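Local coordinates for putative ABC transporter amino acid-binding protein (Sinorhizobium meliloti, PDB 2Q88) that binds the compatible solute ectoine as the substrate-binding protein of an ABC transporter, probably handing it over for uptake during osmoprotection, at residues A18-P23 against G62-G67; K114-I119 against E196-Y201; E44-L49 against E212-A217; D179-S182 against N188-V191. All coordinates share one frame; numbering follows the deposited sequence.

From the N terminus, strand 14-19 and the loop after it open contact 1, and helix 37-48 opens contact 3 before contact 1 closes at 62-67, so these two loops cross. Contact 2 begins at 114-119; within its loop contact 4 both opens and closes (179-182, 188-191) before contact 2 ends at 196-201. Residues 212-217 close contact 3 last, enclosing contacts 2 and 4. Contacts 1 and 3 tie helices and the three-stranded parallel sheet of one lobe; contacts 2 and 4 belong to the lobe built on the mixed sheet. Contacts 1 and 4 touch where Pro23 CB lies 3.4 Å from Asp179 OD1.

Contact 1 (A18-P23 against G62-G67); sequences AIANEP and GAMIPG. With 4CS ((4S)-2-methyl-1,4,5,6-tetrahydropyrimidine-4-carboxylic acid), chain F.
Beside the ectoine pocket, behind the loop that delivers Glu22 to it, Met64 of helix 64-69 lies against Ala18 and Ile19 at the end of strand 14-19 and Ala20 just beyond it. No hydrogen bond crosses between the segments; the contact is van der Waals packing, of aliphatic groups and of one methyl on a carbonyl oxygen. Met64 CG passes 4.3 Å from Ala18 CB, and the terminal CE comes to 3.7 Å from Ala20 CB. That methyl also sits 3.6 Å from Ile19 O. With CG beside the backbone N (chi1 -70°) and the chain extended beyond it, the thioether reaches from the helix obliquely over to the strand end, with CE at Ala20. Ile19 turns its side chain to the other side, toward strand 53-58, while Ile76 and Ala78 also touch Met64.

Glu22 presents both carboxylate oxygens to one ring nitrogen of ectoine. The bond from ligand NAG to Glu22 OE2 is 2.8 Å and nearly straight, at 166°. The one from NAG to Glu22 OE1, at 3.0 Å, is bent and weak. Ser176 OG bonds OE2 and Tyr61 OH bonds OE1, which should limit rotation of the carboxylate. Thr134, Arg86 and Phe81 hold the ligand as well. The chemistry implies a division of labour: methyls pack the base of the loop, and the carboxylate beyond them probably complements a cationic ligand ring.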
loop_
_atom_site.group_PDB
_atom_site.type_symbol
_atom_site.label_atom_id
_atom_site.label_comp_id
_atom_site.label_asym_id
_atom_site.label_seq_id
_atom_site.Cartn_x
_atom_site.Cartn_y
_atom_site.Cartn_z
ATOM N N ALA A 18 7.012 0.626 -8.978
ATOM C CA ALA A 18 5.580 0.605 -9.219
ATOM C C ALA A 18 4.888 1.263 -8.037
ATOM O O ALA A 18 5.196 0.935 -6.888
ATOM C CB ALA A 18 5.098 -0.817 -9.409
ATOM N N ILE A 19 3.979 2.201 -8.332
ATOM C CA ILE A 19 3.180 2.917 -7.327
ATOM C C ILE A 19 1.702 2.963 -7.744
ATOM O O ILE A 19 1.371 2.609 -8.870
ATOM C CB ILE A 19 3.697 4.361 -7.135
ATOM C CG1 ILE A 19 3.437 5.212 -8.388
ATOM C CG2 ILE A 19 5.177 4.367 -6.754
ATOM C CD1 ILE A 19 3.509 6.717 -8.120
ATOM N N ALA A 20 0.817 3.414 -6.849
ATOM C CA ALA A 20 -0.612 3.487 -7.178
ATOM C C ALA A 20 -1.227 4.881 -7.120
ATOM O O ALA A 20 -2.365 5.057 -7.559
ATOM C CB ALA A 20 -1.414 2.535 -6.304
ATOM N N ASN A 21 -0.496 5.857 -6.582
ATOM C CA ASN A 21 -1.035 7.211 -6.333
ATOM C C ASN A 21 -2.145 7.214 -5.256
ATOM O O ASN A 21 -3.318 7.436 -5.546
ATOM C CB ASN A 21 -1.510 7.881 -7.629
ATOM C CG ASN A 21 -1.650 9.386 -7.491
ATOM O OD1 ASN A 21 -1.120 9.992 -6.556
ATOM N ND2 ASN A 21 -2.367 9.998 -8.424
ATOM N N GLU A 22 -1.751 6.943 -4.020
ATOM C CA GLU A 22 -2.677 6.855 -2.885
ATOM C C GLU A 22 -2.001 7.482 -1.667
ATOM O O GLU A 22 -1.369 6.779 -0.876
ATOM C CB GLU A 22 -3.054 5.395 -2.604
ATOM C CG GLU A 22 -4.048 5.219 -1.448
ATOM C CD GLU A 22 -4.267 3.767 -1.064
ATOM O OE1 GLU A 22 -4.518 2.955 -1.980
ATOM O OE2 GLU A 22 -4.204 3.438 0.155
ATOM N N PRO A 23 -2.080 8.809 -1.538
ATOM C CA PRO A 23 -1.466 9.493 -0.400
ATOM C C PRO A 23 -2.004 8.962 0.938
ATOM O O PRO A 23 -3.204 8.681 1.024
ATOM C CB PRO A 23 -1.867 10.970 -0.597
ATOM C CG PRO A 23 -2.248 11.114 -2.047
ATOM C CD PRO A 23 -2.713 9.743 -2.493
ATOM N N GLY A 62 -3.534 -4.740 -8.376
ATOM C CA GLY A 62 -3.558 -6.095 -8.942
ATOM C C GLY A 62 -2.562 -6.334 -10.068
ATOM O O GLY A 62 -2.234 -7.484 -10.391
ATOM N N ALA A 63 -2.075 -5.259 -10.679
ATOM C CA ALA A 63 -1.103 -5.381 -11.769
ATOM C C ALA A 63 0.362 -5.398 -11.311
ATOM O O ALA A 63 1.262 -5.662 -12.113
ATOM C CB ALA A 63 -1.324 -4.259 -12.804
ATOM N N MET A 64 0.608 -5.121 -10.034
ATOM C CA MET A 64 1.967 -4.868 -9.567
ATOM C C MET A 64 2.864 -6.096 -9.543
ATOM O O MET A 64 3.935 -6.111 -10.171
ATOM C CB MET A 64 1.946 -4.166 -8.210
ATOM C CG MET A 64 1.456 -2.730 -8.315
ATOM S SD MET A 64 1.354 -1.983 -6.704
ATOM C CE MET A 64 0.639 -0.387 -7.099
ATOM N N ILE A 65 2.435 -7.119 -8.816
ATOM C CA ILE A 65 3.210 -8.368 -8.766
ATOM C C ILE A 65 3.422 -8.971 -10.168
ATOM O O ILE A 65 4.561 -9.313 -10.509
ATOM C CB ILE A 65 2.630 -9.363 -7.720
ATOM C CG1 ILE A 65 2.792 -8.764 -6.309
ATOM C CG2 ILE A 65 3.329 -10.724 -7.819
ATOM C CD1 ILE A 65 2.174 -9.581 -5.164
ATOM N N PRO A 66 2.363 -9.116 -10.978
ATOM C CA PRO A 66 2.532 -9.568 -12.358
ATOM C C PRO A 66 3.613 -8.820 -13.153
ATOM O O PRO A 66 4.427 -9.460 -13.813
ATOM C CB PRO A 66 1.142 -9.345 -12.967
ATOM C CG PRO A 66 0.206 -9.569 -11.813
ATOM C CD PRO A 66 0.929 -8.954 -10.639
ATOM N N GLY A 67 3.611 -7.487 -13.100
ATOM C CA GLY A 67 4.600 -6.677 -13.822
ATOM C C GLY A 67 6.007 -6.843 -13.267
ATOM O O GLY A 67 6.990 -6.828 -14.013
HETATM O O 4CS F . -3.381 -4.315 -1.096
HETATM C C 4CS F . -2.694 -3.474 -0.516
HETATM O OXT 4CS F . -1.505 -3.709 -0.271
HETATM C CA 4CS F . -3.317 -2.157 -0.073
HETATM C CB 4CS F . -4.290 -1.585 -1.087
HETATM C CAD 4CS F . -4.901 -0.291 -0.541
HETATM N NAG 4CS F . -3.815 0.657 -0.183
HETATM C CAI 4CS F . -2.545 0.200 0.201
HETATM C CAA 4CS F . -1.429 1.199 0.552
HETATM N N 4CS F . -2.264 -1.173 0.237
#

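Contact 2 (K114-I119 against E196-Y201); sequences KSYKDI and EGAPVY
Glu196 O accepts a 2.6 Å hydrogen bond from a water and also lies 3.3 Å from Ser115 CB. The same water receives Tyr116 N at 3.1 Å, so it gives a first-turn N-H of helix 116-121 a partner and links it to the facing loop. A direct backbone bond adjoins this bridge: Glu196 N donates to Lys114 O over 3.0 Å.

The loop between strands 189-192 and 201-202 thus meets the start of a helix, whose N-terminal end carries a capping box. Ser115 is the N-cap residue, and its OG, placed between the backbone N and the carbonyl carbon (chi1 69°), accepts from Asp118 N at 3.2 Å. In return Asp118 OD2 takes Ser115 N in a weak, bent bond. OD2 is held chiefly by Lys114 N, at 3.0 Å, through the lone pair directed away from OD1, with Ser115 N a minor second donor.

Apolar contact comes from Tyr116, whose ring is approached at its edge, in plane, by the methyl of Ala198, with CE1 to CB at 4.0 Å. Phe103 meets the same ring edge-to-face, and Ser171 OG is hydrogen-bonded to Tyr116 OH.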
loop_
_atom_site.group_PDB
_atom_site.type_symbol
_atom_site.label_atom_id
_atom_site.label_comp_id
_atom_site.label_asym_id
_atom_site.label_seq_id
_atom_site.Cartn_x
_atom_site.Cartn_y
_atom_site.Cartn_z
ATOM N N LYS A 114 -19.606 -1.748 10.411
ATOM C CA LYS A 114 -18.417 -1.556 11.259
ATOM C C LYS A 114 -17.327 -2.607 10.980
ATOM O O LYS A 114 -16.178 -2.456 11.411
ATOM C CB LYS A 114 -18.803 -1.606 12.752
ATOM C CG LYS A 114 -19.866 -0.605 13.191
ATOM C CD LYS A 114 -20.321 -0.903 14.613
ATOM C CE LYS A 114 -21.517 -0.053 15.032
ATOM N NZ LYS A 114 -21.963 -0.395 16.432
ATOM N N SER A 115 -17.700 -3.678 10.283
ATOM C CA SER A 115 -16.789 -4.773 9.972
ATOM C C SER A 115 -17.086 -5.283 8.567
ATOM O O SER A 115 -18.135 -4.970 8.009
ATOM C CB SER A 115 -16.961 -5.917 10.987
ATOM O OG SER A 115 -18.210 -6.575 10.829
ATOM N N TYR A 116 -16.177 -6.074 7.993
ATOM C CA TYR A 116 -16.435 -6.631 6.667
ATOM C C TYR A 116 -17.570 -7.645 6.706
ATOM O O TYR A 116 -18.261 -7.845 5.704
ATOM C CB TYR A 116 -15.178 -7.242 6.056
ATOM C CG TYR A 116 -14.150 -6.216 5.662
ATOM C CD1 TYR A 116 -13.041 -5.974 6.472
ATOM C CD2 TYR A 116 -14.283 -5.476 4.484
ATOM C CE1 TYR A 116 -12.068 -5.030 6.111
ATOM C CE2 TYR A 116 -13.305 -4.517 4.108
ATOM C CZ TYR A 116 -12.208 -4.294 4.940
ATOM O OH TYR A 116 -11.230 -3.351 4.612
ATOM N N LYS A 117 -17.763 -8.262 7.872
ATOM C CA LYS A 117 -18.888 -9.176 8.103
ATOM C C LYS A 117 -20.225 -8.453 7.996
ATOM O O LYS A 117 -21.178 -8.987 7.445
ATOM C CB LYS A 117 -18.758 -9.837 9.474
ATOM C CG LYS A 117 -19.705 -11.006 9.699
ATOM C CD LYS A 117 -19.401 -11.686 11.019
ATOM C CE LYS A 117 -20.035 -10.938 12.174
ATOM N NZ LYS A 117 -21.517 -10.970 12.101
ATOM N N ASP A 118 -20.285 -7.231 8.514
ATOM C CA ASP A 118 -21.505 -6.429 8.462
ATOM C C ASP A 118 -21.947 -6.201 7.021
ATOM O O ASP A 118 -23.141 -6.187 6.721
ATOM C CB ASP A 118 -21.278 -5.095 9.160
ATOM C CG ASP A 118 -21.264 -5.218 10.670
ATOM O OD1 ASP A 118 -21.783 -6.223 11.193
ATOM O OD2 ASP A 118 -20.761 -4.359 11.421
ATOM N N ILE A 119 -20.970 -6.042 6.133
ATOM C CA ILE A 119 -21.235 -5.851 4.715
ATOM C C ILE A 119 -21.724 -7.144 4.091
ATOM O O ILE A 119 -22.654 -7.129 3.284
ATOM C CB ILE A 119 -19.970 -5.355 3.974
ATOM C CG1 ILE A 119 -19.432 -4.066 4.616
ATOM C CG2 ILE A 119 -20.280 -5.106 2.485
ATOM C CD1 ILE A 119 -18.026 -3.721 4.158
ATOM N N GLU A 196 -13.431 -3.033 12.365
ATOM C CA GLU A 196 -13.432 -4.049 13.397
ATOM C C GLU A 196 -13.190 -5.429 12.801
ATOM O O GLU A 196 -13.817 -5.794 11.815
ATOM C CB GLU A 196 -14.752 -4.002 14.170
ATOM C CG GLU A 196 -14.885 -2.778 15.065
ATOM C CD GLU A 196 -13.872 -2.750 16.209
ATOM O OE1 GLU A 196 -13.319 -3.813 16.593
ATOM O OE2 GLU A 196 -13.614 -1.647 16.744
ATOM N N GLY A 197 -12.262 -6.176 13.394
ATOM C CA GLY A 197 -11.950 -7.537 12.966
ATOM C C GLY A 197 -10.901 -7.632 11.863
ATOM O O GLY A 197 -10.457 -8.725 11.518
ATOM N N ALA A 198 -10.515 -6.492 11.302
ATOM C CA ALA A 198 -9.548 -6.458 10.206
ATOM C C ALA A 198 -8.125 -6.501 10.767
ATOM O O ALA A 198 -7.879 -5.957 11.847
ATOM C CB ALA A 198 -9.756 -5.206 9.367
ATOM N N PRO A 199 -7.195 -7.144 10.053
ATOM C CA PRO A 199 -5.789 -7.179 10.476
ATOM C C PRO A 199 -5.123 -5.817 10.322
ATOM O O PRO A 199 -5.589 -4.979 9.554
ATOM C CB PRO A 199 -5.142 -8.165 9.490
ATOM C CG PRO A 199 -6.268 -8.882 8.841
ATOM C CD PRO A 199 -7.404 -7.900 8.804
ATOM N N VAL A 200 -4.056 -5.591 11.076
ATOM C CA VAL A 200 -3.164 -4.477 10.793
ATOM C C VAL A 200 -2.096 -5.077 9.895
ATOM O O VAL A 200 -1.682 -6.229 10.097
ATOM C CB VAL A 200 -2.577 -3.863 12.072
ATOM C CG1 VAL A 200 -1.594 -2.727 11.745
ATOM C CG2 VAL A 200 -3.702 -3.333 12.955
ATOM N N TYR A 201 -1.696 -4.320 8.879
ATOM C CA TYR A 201 -0.749 -4.775 7.878
ATOM C C TYR A 201 0.487 -3.885 7.916
ATOM O O TYR A 201 0.411 -2.747 8.379
ATOM C CB TYR A 201 -1.360 -4.650 6.481
ATOM C CG TYR A 201 -2.441 -5.641 6.134
ATOM C CD1 TYR A 201 -2.135 -6.984 5.900
ATOM C CD2 TYR A 201 -3.767 -5.237 6.013
ATOM C CE1 TYR A 201 -3.126 -7.898 5.575
ATOM C CE2 TYR A 201 -4.772 -6.149 5.684
ATOM C CZ TYR A 201 -4.437 -7.475 5.467
ATOM O OH TYR A 201 -5.413 -8.389 5.154
HETATM O O HOH W 1 -13.785 -7.151 9.560
#

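Contact 3 (E44-L49 against E212-A217); sequences EIFKRL and EALRDA. With CD (cadmium ion), chain D.
The ring of Phe46 turns an edge to Leu214: methyl CD1 of the leucine lies close to the ring plane, 4.1 Å from Phe46 CE1, and the two side chains cross at about a right angle. Leu9 of helix 5-12 touches both of them. The guanidinium of Arg48 has Glu44 CG at its edge, in plane. Its NE reaches Glu44 OE1 at 2.8 Å in a salt bridge between residues one helical turn apart, although the oxygen is tilted 31° from the guanidinium plane. Arg215 is better aligned: its NE donates to Asp216 OD1 at 3.1 Å, with the acceptor in plane.

The second touch is made by Leu49, the residue just after helix 37-48, on helix 212-228. Leu49 CD2 rests 4.0 Å from Ala217 CB and 3.7 Å from Ala217 O, so one branch covers both methyl and carbonyl.

One turn apart, Glu212 and Asp216 bind a cadmium ion, through Glu212 OE1 at 2.3 Å and Asp216 OD2 at 2.2 Å. A water on the metal donates to Glu212 OE2 over 2.7 Å, which steadies the non-coordinating oxygen. Between these two segments the contact is therefore side-chain hydrocarbon, with no hydrogen bond or salt bridge, the Glu44-Arg48 and Arg215-Asp216 pairs staying within each. Arg215 NH1 also bonds Tyr92 O. The metal probably offsets repulsion among Glu212, Asp216 and nearby Glu3, with Arg215 adding a positive charge beside Asp216.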
loop_
_atom_site.group_PDB
_atom_site.type_symbol
_atom_site.label_atom_id
_atom_site.label_comp_id
_atom_site.label_asym_id
_atom_site.label_seq_id
_atom_site.Cartn_x
_atom_site.Cartn_y
_atom_site.Cartn_z
ATOM N N GLU A 44 15.607 7.315 -1.191
ATOM C CA GLU A 44 16.756 7.527 -0.309
ATOM C C GLU A 44 17.684 6.310 -0.264
ATOM O O GLU A 44 18.904 6.457 -0.338
ATOM C CB GLU A 44 16.312 7.952 1.105
ATOM C CG GLU A 44 17.452 8.385 2.028
ATOM C CD GLU A 44 18.413 9.401 1.388
ATOM O OE1 GLU A 44 19.649 9.206 1.505
ATOM O OE2 GLU A 44 17.952 10.393 0.767
ATOM N N ILE A 45 17.116 5.110 -0.153
ATOM C CA ILE A 45 17.951 3.900 -0.151
ATOM C C ILE A 45 18.682 3.723 -1.493
ATOM O O ILE A 45 19.901 3.510 -1.535
ATOM C CB ILE A 45 17.120 2.662 0.224
ATOM C CG1 ILE A 45 16.761 2.725 1.720
ATOM C CG2 ILE A 45 17.902 1.369 -0.089
ATOM C CD1 ILE A 45 15.713 1.744 2.192
ATOM N N PHE A 46 17.938 3.822 -2.593
ATOM C CA PHE A 46 18.560 3.669 -3.906
ATOM C C PHE A 46 19.693 4.656 -4.103
ATOM O O PHE A 46 20.739 4.295 -4.641
ATOM C CB PHE A 46 17.528 3.757 -5.035
ATOM C CG PHE A 46 16.829 2.453 -5.312
ATOM C CD1 PHE A 46 17.555 1.329 -5.716
ATOM C CD2 PHE A 46 15.444 2.351 -5.193
ATOM C CE1 PHE A 46 16.905 0.101 -5.974
ATOM C CE2 PHE A 46 14.787 1.143 -5.440
ATOM C CZ PHE A 46 15.516 0.015 -5.834
ATOM N N LYS A 47 19.496 5.893 -3.656
ATOM C CA LYS A 47 20.559 6.898 -3.714
ATOM C C LYS A 47 21.797 6.413 -2.964
ATOM O O LYS A 47 22.923 6.521 -3.468
ATOM C CB LYS A 47 20.092 8.238 -3.140
ATOM C CG LYS A 47 21.145 9.330 -3.303
ATOM C CD LYS A 47 20.767 10.655 -2.665
ATOM C CE LYS A 47 21.995 11.570 -2.615
ATOM N NZ LYS A 47 21.647 12.968 -2.227
ATOM N N ARG A 48 21.576 5.864 -1.769
ATOM C CA ARG A 48 22.666 5.365 -0.925
ATOM C C ARG A 48 23.374 4.193 -1.570
ATOM O O ARG A 48 24.571 4.021 -1.372
ATOM C CB ARG A 48 22.136 4.970 0.452
ATOM C CG ARG A 48 21.868 6.173 1.332
ATOM C CD ARG A 48 21.007 5.888 2.550
ATOM N NE ARG A 48 20.567 7.146 3.144
ATOM C CZ ARG A 48 21.128 7.726 4.199
ATOM N NH1 ARG A 48 22.153 7.158 4.820
ATOM N NH2 ARG A 48 20.647 8.874 4.642
ATOM N N LEU A 49 22.632 3.414 -2.360
ATOM C CA LEU A 49 23.189 2.307 -3.126
ATOM C C LEU A 49 23.861 2.766 -4.424
ATOM O O LEU A 49 24.399 1.942 -5.156
ATOM C CB LEU A 49 22.108 1.257 -3.443
ATOM C CG LEU A 49 21.471 0.544 -2.251
ATOM C CD1 LEU A 49 20.316 -0.381 -2.688
ATOM C CD2 LEU A 49 22.555 -0.226 -1.523
ATOM N N GLU A 212 17.217 -11.288 -5.328
ATOM C CA GLU A 212 17.447 -11.347 -3.874
ATOM C C GLU A 212 18.689 -10.583 -3.405
ATOM O O GLU A 212 18.695 -10.047 -2.302
ATOM C CB GLU A 212 17.472 -12.801 -3.368
ATOM C CG GLU A 212 18.587 -13.694 -3.918
ATOM C CD GLU A 212 19.827 -13.784 -3.019
ATOM O OE1 GLU A 212 19.724 -13.572 -1.784
ATOM O OE2 GLU A 212 20.921 -14.100 -3.543
ATOM N N ALA A 213 19.726 -10.529 -4.238
ATOM C CA ALA A 213 20.929 -9.773 -3.903
ATOM C C ALA A 213 20.632 -8.270 -3.810
ATOM O O ALA A 213 21.180 -7.581 -2.952
ATOM C CB ALA A 213 22.039 -10.047 -4.912
ATOM N N LEU A 214 19.761 -7.768 -4.682
ATOM C CA LEU A 214 19.326 -6.360 -4.601
ATOM C C LEU A 214 18.440 -6.107 -3.367
ATOM O O LEU A 214 18.569 -5.077 -2.708
ATOM C CB LEU A 214 18.621 -5.922 -5.894
ATOM C CG LEU A 214 17.960 -4.534 -5.965
ATOM C CD1 LEU A 214 18.984 -3.398 -5.871
ATOM C CD2 LEU A 214 17.118 -4.411 -7.242
ATOM N N ARG A 215 17.553 -7.046 -3.063
ATOM C CA ARG A 215 16.760 -7.001 -1.823
ATOM C C ARG A 215 17.666 -6.929 -0.577
ATOM O O ARG A 215 17.430 -6.099 0.302
ATOM C CB ARG A 215 15.810 -8.203 -1.756
ATOM C CG ARG A 215 14.826 -8.205 -0.597
ATOM C CD ARG A 215 15.392 -8.722 0.707
ATOM N NE ARG A 215 16.071 -10.002 0.534
ATOM C CZ ARG A 215 15.464 -11.176 0.575
ATOM N NH1 ARG A 215 14.154 -11.244 0.789
ATOM N NH2 ARG A 215 16.169 -12.289 0.412
ATOM N N ASP A 216 18.704 -7.771 -0.520
ATOM C CA ASP A 216 19.694 -7.750 0.578
ATOM C C ASP A 216 20.347 -6.392 0.758
ATOM O O ASP A 216 20.434 -5.888 1.873
ATOM C CB ASP A 216 20.817 -8.773 0.357
ATOM C CG ASP A 216 20.337 -10.203 0.394
ATOM O OD1 ASP A 216 19.159 -10.463 0.727
ATOM O OD2 ASP A 216 21.106 -11.141 0.107
ATOM N N ALA A 217 20.846 -5.827 -0.343
ATOM C CA ALA A 217 21.466 -4.501 -0.343
ATOM C C ALA A 217 20.517 -3.392 0.128
ATOM O O ALA A 217 20.893 -2.517 0.921
ATOM C CB ALA A 217 22.000 -4.185 -1.733
HETATM CD CD CD D . 21.532 -13.209 -0.383
HETATM O O HOH W 2 22.982 -12.994 -2.273
HETATM O O HOH W 3 20.660 -13.545 0.946
HETATM O O HOH W 4 21.294 -15.694 -0.234
#

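Contact 4 (D179-S182 against N188-V191); sequences DLVS and NVEV
The apolar contact is three valines meeting through methyl groups. Val181, on helix 174-184, points at strand 189-192 and touches both strand residues that face it. Its CG2 comes to 3.8 Å from Val191 CG2, and the same CG2 lies 4.2 Å from Val189 CG1. Val191 CG2 approaches Val181 CG1 at 4.1 Å, so this one methyl fits against the fork of the helical valine. Val181 and Val191 run past each other in opposite senses, while Val181 and Val189 are inclined to one another. With CG1 of Val181 anti to the backbone N (chi1 175°), CG2 is the branch common to both contacts. Ile177 and Asn178 also touch Val191.

Polar interactions lie to the side; none crosses between the segments. Glu190 directs its side chain away from the helix and accepts from Gly108 N, and Asp179 pairs with Lys183 within the helix. Backbone bonds of Glu190 with Leu105, and of Asn188 with Lys107 just past the strand ends, hold strand 189-192 on 98-106.

Strands 169-173 and 189-192 both run antiparallel to 98-106 and hence parallel to each other; helix 174-184 joins them and packs on the second strand, as in a beta-alpha-beta crossover of a periplasmic binding-protein lobe.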
loop_
_atom_site.group_PDB
_atom_site.type_symbol
_atom_site.label_atom_id
_atom_site.label_comp_id
_atom_site.label_asym_id
_atom_site.label_seq_id
_atom_site.Cartn_x
_atom_site.Cartn_y
_atom_site.Cartn_z
ATOM N N ASP A 179 -6.704 11.133 4.812
ATOM C CA ASP A 179 -6.145 12.131 3.909
ATOM C C ASP A 179 -7.154 12.536 2.833
ATOM O O ASP A 179 -7.375 13.731 2.581
ATOM C CB ASP A 179 -4.864 11.591 3.282
ATOM C CG ASP A 179 -4.093 12.649 2.556
ATOM O OD1 ASP A 179 -4.101 12.619 1.310
ATOM O OD2 ASP A 179 -3.466 13.564 3.138
ATOM N N LEU A 180 -7.782 11.531 2.228
ATOM C CA LEU A 180 -8.757 11.732 1.157
ATOM C C LEU A 180 -9.995 12.500 1.627
ATOM O O LEU A 180 -10.412 13.461 0.973
ATOM C CB LEU A 180 -9.145 10.373 0.554
ATOM C CG LEU A 180 -10.317 10.240 -0.412
ATOM C CD1 LEU A 180 -10.022 10.933 -1.744
ATOM C CD2 LEU A 180 -10.622 8.756 -0.623
ATOM N N VAL A 181 -10.556 12.092 2.766
ATOM C CA VAL A 181 -11.739 12.746 3.344
ATOM C C VAL A 181 -11.453 14.193 3.776
ATOM O O VAL A 181 -12.263 15.093 3.523
ATOM C CB VAL A 181 -12.334 11.914 4.513
ATOM C CG1 VAL A 181 -13.485 12.648 5.205
ATOM C CG2 VAL A 181 -12.822 10.559 3.993
ATOM N N SER A 182 -10.297 14.417 4.395
ATOM C CA SER A 182 -9.917 15.765 4.836
ATOM C C SER A 182 -9.696 16.751 3.680
ATOM O O SER A 182 -9.727 17.968 3.886
ATOM C CB SER A 182 -8.685 15.716 5.742
ATOM O OG SER A 182 -7.523 15.372 5.005
ATOM N N ASN A 188 -21.186 15.050 4.435
ATOM C CA ASN A 188 -22.055 13.885 4.352
ATOM C C ASN A 188 -21.304 12.552 4.294
ATOM O O ASN A 188 -21.920 11.493 4.146
ATOM C CB ASN A 188 -23.018 14.038 3.176
ATOM C CG ASN A 188 -23.941 15.228 3.345
ATOM O OD1 ASN A 188 -23.832 16.223 2.625
ATOM N ND2 ASN A 188 -24.839 15.144 4.322
ATOM N N VAL A 189 -19.979 12.625 4.424
ATOM C CA VAL A 189 -19.110 11.451 4.485
ATOM C C VAL A 189 -18.475 11.357 5.875
ATOM O O VAL A 189 -18.140 12.375 6.492
ATOM C CB VAL A 189 -18.010 11.493 3.387
ATOM C CG1 VAL A 189 -16.986 10.392 3.591
ATOM C CG2 VAL A 189 -18.631 11.384 1.999
ATOM N N GLU A 190 -18.285 10.124 6.334
ATOM C CA GLU A 190 -17.880 9.818 7.690
ATOM C C GLU A 190 -16.851 8.691 7.676
ATOM O O GLU A 190 -16.956 7.777 6.869
ATOM C CB GLU A 190 -19.130 9.370 8.427
ATOM C CG GLU A 190 -18.952 8.825 9.819
ATOM C CD GLU A 190 -20.289 8.710 10.497
ATOM O OE1 GLU A 190 -20.878 9.771 10.803
ATOM O OE2 GLU A 190 -20.757 7.569 10.692
ATOM N N VAL A 191 -15.861 8.760 8.568
ATOM C CA VAL A 191 -14.804 7.744 8.621
ATOM C C VAL A 191 -15.001 6.812 9.809
ATOM O O VAL A 191 -15.238 7.262 10.932
ATOM C CB VAL A 191 -13.389 8.378 8.700
ATOM C CG1 VAL A 191 -12.301 7.308 8.773
ATOM C CG2 VAL A 191 -13.141 9.309 7.519
#